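Local coordinates for 457aa long hypothetical protein (Pyrococcus horikoshii, PDB 2CSU) that is of unknown function but has the CoA-binding, flavodoxin-like and ligase-CoA domains of the succinyl-CoA ligase superfamily, at residues I328-S333 with A360-Q365; E354-T359 with A374-P379. One frame throughout, in Å; residues are numbered along the deposited sequence.

Contact 1: I328-S333 with A360-Q365; sequences IEELRS and AKLLLQ
Leu-331 and Leu-362 mark the closest approach of two helical segments, 328-333 of helix 325-334 and 360-365 of helix 353-365, with their CA atoms 7.9 Å apart. Leu-362 does the work for its helix: its side chain sets out toward the other segment, and both its methyls find partners there. CD1 meets Leu-331, whose CD2 lies 3.7 Å from Leu-362 CD1, and it also borders CG of Glu-330. The two leucine side chains run past each other in opposite senses, so they touch methyl to methyl, alongside one another. Leu-331 itself starts off to one side, and only its far end closes on the neighbour.

The other methyl, Leu-362 CD2, takes the nearer approach of Glu-330. With CG anti to the backbone N (chi1 -163°) and the chain extended beyond it, Glu-330 crosses the leucine; its CG is 3.9 Å from Leu-362 CD2, and the carboxylate end sits closer still, with CD 3.4 Å from the same methyl. Within the same helix, the carbonyl O of Glu-330 takes two bonds from Ser-333, one from the backbone N and one from OG, the latter at 2.6 Å.

Both helices belong to the ligase-CoA domain, an alpha/beta unit built on a mixed sheet. Leu-363, next to the contact residue, turns to Ala-297 and Met-299 of strand 295-300, and Ala-360 and Leu-364 pack on helix 388-400.

No hydrogen bond joins the two segments. Glu-330 OE2 stays 6.9 Å from Lys-361 NZ, too far for a salt bridge, although the opposite charges may attract weakly. The leucine pair is plain apolar packing, whereas the Glu-330 carboxylate lies on a methyl that offers it no hydrogen bond. That exposed carboxylate is probably stabilised by solvent, and the contact is probably held by packing, not by polar bonds.

Contact 2: E354-T359 with A374-P379; sequences EDYYRT and AICVVP
Tyr-356 and Ile-375 make a buried helix-to-strand contact in the ligase-CoA domain, where a tyrosine of helix 353-365 reaches across to the backbone of strand 371-377. The phenol OH donates a hydrogen bond to Ile-375 O, 2.9 Å away. That oxygen lies at the edge of the ring, near its plane, while on the carbonyl side the hydroxyl approaches at a C=O...O angle of 127° and sits 29° off the carbonyl plane. Ile-375 sends its side chain to the other side, to helix 303-314, and offers its carbonyl to the tyrosine.

Strand 344-346, helix 353-365 and strand 371-377 form a beta-alpha-beta crossover: both strands run parallel to strand 295-300, which lies between them, and Tyr-356 is on the crossover helix. The tyrosine thus comes in beside an inner strand, paired on its other edge with 406-411, and the ring of His-389, on helix 388-400, meets its ring at a steep angle.

Cys-376 turns its CB towards the helix, and that atom lies 3.8 Å from Tyr-356 CZ. This packing and the hydroxyl bond help to set the position of the phenol end. The cysteine sulfur, set anti to the backbone N (chi1 173°), makes an oblique sulfur-aromatic contact, with Cys-376 SG 4.9 Å from the centroid of the Tyr-356 ring.

Both contacts draw on helix 353-365, contact 2 on its earlier turns and contact 1 on its last ones, and their centres are 13 Å apart. Contact 2 is wholly buried and ties the helix to a strand of the sheet; contact 1 joins it to helix 325-334, with one of its three touching residues exposed. Their chemistry follows: contact 2 has a directed hydrogen bond to a strand carbonyl beside a sulfur and a ring, contact 1 leucine packing plus a glutamate side chain lying on a methyl, with no bond across. The two meet where Leu-331 CD2 lies 3.8 Å from Thr-359 OG1, so helix 325-334 also covers part of the segment that carries Tyr-356.

Contact 1: I328-S333 with A360-Q365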
ATOM      1  N   ILE A 328     -19.194  29.176  -1.575  1.00 43.51           N
ATOM      2  CA  ILE A 328     -19.814  28.499  -0.442  1.00 43.40           C
ATOM      3  C   ILE A 328     -21.335  28.473  -0.565  1.00 43.81           C
ATOM      4  O   ILE A 328     -21.975  27.468  -0.254  1.00 43.56           O
ATOM      5  CB  ILE A 328     -19.439  29.202   0.876  1.00 42.84           C
ATOM      6  CG1 ILE A 328     -17.925  29.158   1.064  1.00 42.24           C
ATOM      7  CG2 ILE A 328     -20.160  28.554   2.051  1.00 41.89           C
ATOM      8  CD1 ILE A 328     -17.428  30.050   2.181  1.00 44.21           C
ATOM      9  N   GLU A 329     -21.910  29.585  -1.018  1.00 44.48           N
ATOM     10  CA  GLU A 329     -23.355  29.689  -1.165  1.00 45.41           C
ATOM     11  C   GLU A 329     -23.923  28.724  -2.184  1.00 44.50           C
ATOM     12  O   GLU A 329     -24.940  28.086  -1.928  1.00 44.83           O
ATOM     13  CB  GLU A 329     -23.770  31.119  -1.535  1.00 47.75           C
ATOM     14  CG  GLU A 329     -23.910  32.044  -0.344  1.00 50.66           C
ATOM     15  CD  GLU A 329     -24.586  33.362  -0.697  1.00 53.03           C
ATOM     16  OE1 GLU A 329     -24.764  34.199   0.217  1.00 53.57           O
ATOM     17  OE2 GLU A 329     -24.939  33.560  -1.882  1.00 53.90           O
ATOM     18  N   GLU A 330     -23.282  28.616  -3.342  1.00 43.55           N
ATOM     19  CA  GLU A 330     -23.773  27.709  -4.370  1.00 43.00           C
ATOM     20  C   GLU A 330     -23.639  26.264  -3.906  1.00 41.99           C
ATOM     21  O   GLU A 330     -24.483  25.428  -4.221  1.00 41.30           O
ATOM     22  CB  GLU A 330     -22.949  27.959  -5.647  1.00 44.44           C
ATOM     23  CG  GLU A 330     -23.311  27.526  -7.068  1.00 46.68           C
ATOM     24  CD  GLU A 330     -22.686  28.072  -8.331  1.00 48.08           C
ATOM     25  OE1 GLU A 330     -22.295  29.209  -8.593  1.00 48.79           O
ATOM     26  OE2 GLU A 330     -22.619  27.145  -9.124  1.00 47.57           O
ATOM     27  N   LEU A 331     -22.577  25.964  -3.161  1.00 41.24           N
ATOM     28  CA  LEU A 331     -22.377  24.606  -2.650  1.00 39.81           C
ATOM     29  C   LEU A 331     -23.570  24.238  -1.769  1.00 39.39           C
ATOM     30  O   LEU A 331     -24.149  23.149  -1.875  1.00 38.58           O
ATOM     31  CB  LEU A 331     -21.082  24.529  -1.832  1.00 38.87           C
ATOM     32  CG  LEU A 331     -19.758  24.532  -2.607  1.00 38.75           C
ATOM     33  CD1 LEU A 331     -18.586  24.599  -1.634  1.00 38.67           C
ATOM     34  CD2 LEU A 331     -19.665  23.273  -3.466  1.00 37.45           C
ATOM     35  N   ARG A 332     -23.927  25.177  -0.905  1.00 38.82           N
ATOM     36  CA  ARG A 332     -25.039  25.029   0.026  1.00 39.09           C
ATOM     37  C   ARG A 332     -26.392  24.856  -0.675  1.00 38.59           C
ATOM     38  O   ARG A 332     -27.337  24.342  -0.088  1.00 39.30           O
ATOM     39  CB  ARG A 332     -25.069  26.263   0.925  1.00 39.92           C
ATOM     40  CG  ARG A 332     -26.057  26.250   2.065  1.00 41.81           C
ATOM     41  CD  ARG A 332     -25.429  27.020   3.222  1.00 43.16           C
ATOM     42  NE  ARG A 332     -24.787  28.246   2.754  1.00 44.18           N
ATOM     43  CZ  ARG A 332     -23.855  28.916   3.428  1.00 43.73           C
ATOM     44  NH1 ARG A 332     -23.440  28.484   4.614  1.00 42.66           N
ATOM     45  NH2 ARG A 332     -23.340  30.027   2.911  1.00 43.36           N
ATOM     46  N   SER A 333     -26.486  25.272  -1.933  1.00 38.31           N
ATOM     47  CA  SER A 333     -27.744  25.164  -2.653  1.00 38.21           C
ATOM     48  C   SER A 333     -28.070  23.774  -3.184  1.00 37.57           C
ATOM     49  O   SER A 333     -29.226  23.351  -3.140  1.00 37.85           O
ATOM     50  CB  SER A 333     -27.782  26.164  -3.804  1.00 38.38           C
ATOM     51  OG  SER A 333     -27.002  25.710  -4.888  1.00 40.17           O
ATOM     52  N   ALA A 360     -16.243  20.264  -7.887  1.00 33.10           N
ATOM     53  CA  ALA A 360     -14.876  20.384  -8.395  1.00 33.94           C
ATOM     54  C   ALA A 360     -14.729  21.655  -9.229  1.00 34.43           C
ATOM     55  O   ALA A 360     -13.743  22.390  -9.094  1.00 33.70           O
ATOM     56  CB  ALA A 360     -14.516  19.154  -9.228  1.00 33.52           C
ATOM     57  N   LYS A 361     -15.721  21.903 -10.083  1.00 35.55           N
ATOM     58  CA  LYS A 361     -15.755  23.084 -10.941  1.00 37.17           C
ATOM     59  C   LYS A 361     -15.728  24.328 -10.057  1.00 36.90           C
ATOM     60  O   LYS A 361     -14.897  25.225 -10.237  1.00 36.96           O
ATOM     61  CB  LYS A 361     -17.034  23.060 -11.793  1.00 38.71           C
ATOM     62  CG  LYS A 361     -17.217  24.247 -12.736  1.00 41.86           C
ATOM     63  CD  LYS A 361     -18.318  23.965 -13.777  1.00 42.94           C
ATOM     64  CE  LYS A 361     -19.038  25.243 -14.208  1.00 45.07           C
ATOM     65  NZ  LYS A 361     -20.129  24.993 -15.206  1.00 46.19           N
ATOM     66  N   LEU A 362     -16.636  24.363  -9.090  1.00 37.43           N
ATOM     67  CA  LEU A 362     -16.731  25.474  -8.158  1.00 37.97           C
ATOM     68  C   LEU A 362     -15.441  25.700  -7.381  1.00 38.50           C
ATOM     69  O   LEU A 362     -15.014  26.842  -7.207  1.00 38.86           O
ATOM     70  CB  LEU A 362     -17.881  25.238  -7.171  1.00 38.16           C
ATOM     71  CG  LEU A 362     -19.293  25.573  -7.652  1.00 38.17           C
ATOM     72  CD1 LEU A 362     -20.331  24.925  -6.751  1.00 36.66           C
ATOM     73  CD2 LEU A 362     -19.448  27.088  -7.670  1.00 37.22           C
ATOM     74  N   LEU A 363     -14.829  24.621  -6.889  1.00 38.60           N
ATOM     75  CA  LEU A 363     -13.584  24.757  -6.136  1.00 39.33           C
ATOM     76  C   LEU A 363     -12.431  25.210  -7.030  1.00 39.24           C
ATOM     77  O   LEU A 363     -11.637  26.062  -6.630  1.00 38.63           O
ATOM     78  CB  LEU A 363     -13.218  23.442  -5.440  1.00 38.03           C
ATOM     79  CG  LEU A 363     -14.078  23.060  -4.239  1.00 38.37           C
ATOM     80  CD1 LEU A 363     -13.726  21.651  -3.775  1.00 38.49           C
ATOM     81  CD2 LEU A 363     -13.866  24.073  -3.130  1.00 38.65           C
ATOM     82  N   LEU A 364     -12.344  24.647  -8.232  1.00 40.19           N
ATOM     83  CA  LEU A 364     -11.283  25.020  -9.169  1.00 42.03           C
ATOM     84  C   LEU A 364     -11.443  26.454  -9.689  1.00 42.84           C
ATOM     85  O   LEU A 364     -10.499  27.041 -10.212  1.00 42.29           O
ATOM     86  CB  LEU A 364     -11.252  24.051 -10.359  1.00 41.43           C
ATOM     87  CG  LEU A 364     -10.756  22.616 -10.132  1.00 41.89           C
ATOM     88  CD1 LEU A 364     -11.041  21.784 -11.360  1.00 41.21           C
ATOM     89  CD2 LEU A 364      -9.266  22.610  -9.827  1.00 41.00           C
ATOM     90  N   GLN A 365     -12.642  27.014  -9.551  1.00 44.69           N
ATOM     91  CA  GLN A 365     -12.894  28.375 -10.018  1.00 46.00           C
ATOM     92  C   GLN A 365     -12.668  29.405  -8.918  1.00 46.38           C
ATOM     93  O   GLN A 365     -12.470  30.595  -9.193  1.00 46.75           O
ATOM     94  CB  GLN A 365     -14.321  28.494 -10.565  1.00 46.78           C
ATOM     95  CG  GLN A 365     -14.448  28.099 -12.029  1.00 48.28           C
ATOM     96  CD  GLN A 365     -15.896  28.009 -12.502  1.00 49.71           C
ATOM     97  OE1 GLN A 365     -16.162  27.571 -13.622  1.00 49.82           O
ATOM     98  NE2 GLN A 365     -16.837  28.417 -11.646  1.00 49.72           N
TER

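Contact 2: E354-T359 with A374-P379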
ATOM      1  N   GLU A 354     -22.813  13.955 -10.605  1.00 39.39           N
ATOM      2  CA  GLU A 354     -23.165  15.355 -10.812  1.00 38.82           C
ATOM      3  C   GLU A 354     -22.648  16.244  -9.676  1.00 37.72           C
ATOM      4  O   GLU A 354     -22.228  17.377  -9.872  1.00 37.36           O
ATOM      5  CB  GLU A 354     -24.688  15.474 -10.909  1.00 40.93           C
ATOM      6  CG  GLU A 354     -25.265  14.789 -12.151  1.00 44.19           C
ATOM      7  CD  GLU A 354     -24.475  15.180 -13.382  1.00 45.76           C
ATOM      8  OE1 GLU A 354     -24.216  16.363 -13.569  1.00 45.64           O
ATOM      9  OE2 GLU A 354     -24.154  14.294 -14.171  1.00 46.50           O
ATOM     10  N   ASP A 355     -22.733  15.702  -8.444  1.00 36.27           N
ATOM     11  CA  ASP A 355     -22.265  16.465  -7.292  1.00 35.31           C
ATOM     12  C   ASP A 355     -20.755  16.699  -7.348  1.00 34.51           C
ATOM     13  O   ASP A 355     -20.248  17.763  -7.022  1.00 33.90           O
ATOM     14  CB  ASP A 355     -22.624  15.689  -6.023  1.00 35.61           C
ATOM     15  CG  ASP A 355     -24.134  15.681  -5.833  1.00 35.07           C
ATOM     16  OD1 ASP A 355     -24.662  14.620  -5.497  1.00 34.48           O
ATOM     17  OD2 ASP A 355     -24.757  16.728  -5.989  1.00 35.30           O
ATOM     18  N   TYR A 356     -20.024  15.632  -7.729  1.00 33.60           N
ATOM     19  CA  TYR A 356     -18.576  15.761  -7.853  1.00 33.52           C
ATOM     20  C   TYR A 356     -18.194  16.771  -8.941  1.00 34.28           C
ATOM     21  O   TYR A 356     -17.299  17.587  -8.786  1.00 33.28           O
ATOM     22  CB  TYR A 356     -17.996  14.383  -8.186  1.00 32.44           C
ATOM     23  CG  TYR A 356     -17.569  13.690  -6.938  1.00 31.91           C
ATOM     24  CD1 TYR A 356     -18.510  13.025  -6.158  1.00 31.14           C
ATOM     25  CD2 TYR A 356     -16.225  13.671  -6.563  1.00 32.51           C
ATOM     26  CE1 TYR A 356     -18.113  12.338  -5.019  1.00 31.93           C
ATOM     27  CE2 TYR A 356     -15.828  12.991  -5.418  1.00 31.70           C
ATOM     28  CZ  TYR A 356     -16.767  12.333  -4.645  1.00 31.91           C
ATOM     29  OH  TYR A 356     -16.381  11.640  -3.513  1.00 30.29           O
ATOM     30  N   TYR A 357     -18.889  16.668 -10.092  1.00 34.93           N
ATOM     31  CA  TYR A 357     -18.629  17.611 -11.178  1.00 35.83           C
ATOM     32  C   TYR A 357     -18.801  19.058 -10.712  1.00 35.95           C
ATOM     33  O   TYR A 357     -17.912  19.889 -10.837  1.00 36.31           O
ATOM     34  CB  TYR A 357     -19.610  17.309 -12.318  1.00 37.78           C
ATOM     35  CG  TYR A 357     -19.809  18.511 -13.179  1.00 39.77           C
ATOM     36  CD1 TYR A 357     -18.770  18.968 -13.987  1.00 41.00           C
ATOM     37  CD2 TYR A 357     -21.046  19.158 -13.218  1.00 40.49           C
ATOM     38  CE1 TYR A 357     -18.966  20.053 -14.830  1.00 41.54           C
ATOM     39  CE2 TYR A 357     -21.240  20.249 -14.054  1.00 41.40           C
ATOM     40  CZ  TYR A 357     -20.204  20.700 -14.852  1.00 41.89           C
ATOM     41  OH  TYR A 357     -20.374  21.812 -15.654  1.00 43.04           O
ATOM     42  N   ARG A 358     -19.973  19.377 -10.178  1.00 35.77           N
ATOM     43  CA  ARG A 358     -20.255  20.741  -9.757  1.00 35.79           C
ATOM     44  C   ARG A 358     -19.296  21.272  -8.699  1.00 34.82           C
ATOM     45  O   ARG A 358     -18.763  22.372  -8.835  1.00 35.33           O
ATOM     46  CB  ARG A 358     -21.694  20.850  -9.242  1.00 36.57           C
ATOM     47  CG  ARG A 358     -22.746  20.796 -10.340  1.00 38.05           C
ATOM     48  CD  ARG A 358     -24.149  20.902  -9.757  1.00 37.73           C
ATOM     49  NE  ARG A 358     -24.603  22.287  -9.619  1.00 37.96           N
ATOM     50  CZ  ARG A 358     -25.826  22.622  -9.214  1.00 38.25           C
ATOM     51  NH1 ARG A 358     -26.699  21.671  -8.904  1.00 37.30           N
ATOM     52  NH2 ARG A 358     -26.186  23.900  -9.134  1.00 37.93           N
ATOM     53  N   THR A 359     -19.084  20.494  -7.644  1.00 33.92           N
ATOM     54  CA  THR A 359     -18.193  20.921  -6.567  1.00 33.29           C
ATOM     55  C   THR A 359     -16.748  21.154  -7.040  1.00 33.07           C
ATOM     56  O   THR A 359     -16.109  22.131  -6.643  1.00 32.79           O
ATOM     57  CB  THR A 359     -18.184  19.888  -5.420  1.00 32.86           C
ATOM     58  OG1 THR A 359     -19.513  19.742  -4.899  1.00 31.78           O
ATOM     59  CG2 THR A 359     -17.265  20.347  -4.307  1.00 32.36           C
ATOM     60  N   ALA A 374      -9.423  15.508  -4.685  1.00 28.43           N
ATOM     61  CA  ALA A 374     -10.715  14.816  -4.693  1.00 26.98           C
ATOM     62  C   ALA A 374     -10.663  13.455  -3.976  1.00 26.14           C
ATOM     63  O   ALA A 374      -9.951  12.539  -4.363  1.00 26.58           O
ATOM     64  CB  ALA A 374     -11.139  14.621  -6.152  1.00 27.75           C
ATOM     65  N   ILE A 375     -11.441  13.355  -2.876  1.00 25.64           N
ATOM     66  CA  ILE A 375     -11.488  12.105  -2.107  1.00 25.19           C
ATOM     67  C   ILE A 375     -12.847  11.400  -2.253  1.00 25.07           C
ATOM     68  O   ILE A 375     -13.911  11.981  -2.056  1.00 26.04           O
ATOM     69  CB  ILE A 375     -11.243  12.449  -0.633  1.00 23.33           C
ATOM     70  CG1 ILE A 375      -9.860  13.087  -0.460  1.00 21.50           C
ATOM     71  CG2 ILE A 375     -11.286  11.167   0.223  1.00 23.53           C
ATOM     72  CD1 ILE A 375      -9.614  13.557   0.977  1.00 20.27           C
ATOM     73  N   CYS A 376     -12.802  10.107  -2.641  1.00 25.57           N
ATOM     74  CA  CYS A 376     -14.058   9.429  -2.826  1.00 25.80           C
ATOM     75  C   CYS A 376     -13.963   7.989  -2.362  1.00 26.39           C
ATOM     76  O   CYS A 376     -13.212   7.176  -2.884  1.00 26.48           O
ATOM     77  CB  CYS A 376     -14.383   9.440  -4.316  1.00 24.93           C
ATOM     78  SG  CYS A 376     -15.836   8.435  -4.704  1.00 26.41           S
ATOM     79  N   VAL A 377     -14.710   7.708  -1.294  1.00 26.69           N
ATOM     80  CA  VAL A 377     -15.039   6.326  -1.061  1.00 27.64           C
ATOM     81  C   VAL A 377     -16.117   5.914  -2.069  1.00 28.82           C
ATOM     82  O   VAL A 377     -17.174   6.525  -2.185  1.00 29.26           O
ATOM     83  CB  VAL A 377     -15.558   6.199   0.366  1.00 27.93           C
ATOM     84  CG1 VAL A 377     -15.868   4.734   0.659  1.00 28.05           C
ATOM     85  CG2 VAL A 377     -14.508   6.693   1.342  1.00 26.48           C
ATOM     86  N   VAL A 378     -15.777   4.902  -2.885  1.00 30.27           N
ATOM     87  CA  VAL A 378     -16.704   4.504  -3.936  1.00 30.68           C
ATOM     88  C   VAL A 378     -17.907   3.743  -3.373  1.00 31.57           C
ATOM     89  O   VAL A 378     -17.796   2.676  -2.782  1.00 30.48           O
ATOM     90  CB  VAL A 378     -15.950   3.644  -4.950  1.00 30.76           C
ATOM     91  CG1 VAL A 378     -16.928   3.093  -5.991  1.00 30.30           C
ATOM     92  CG2 VAL A 378     -14.907   4.488  -5.654  1.00 29.94           C
ATOM     93  N   PRO A 379     -19.101   4.339  -3.557  1.00 33.62           N
ATOM     94  CA  PRO A 379     -20.334   3.764  -3.051  1.00 36.01           C
ATOM     95  C   PRO A 379     -20.818   2.628  -3.947  1.00 38.37           C
ATOM     96  O   PRO A 379     -20.675   2.653  -5.162  1.00 39.13           O
ATOM     97  CB  PRO A 379     -21.370   4.882  -3.021  1.00 34.99           C
ATOM     98  CG  PRO A 379     -20.981   5.790  -4.192  1.00 34.82           C
ATOM     99  CD  PRO A 379     -19.392   5.582  -4.264  1.00 33.95           C
TER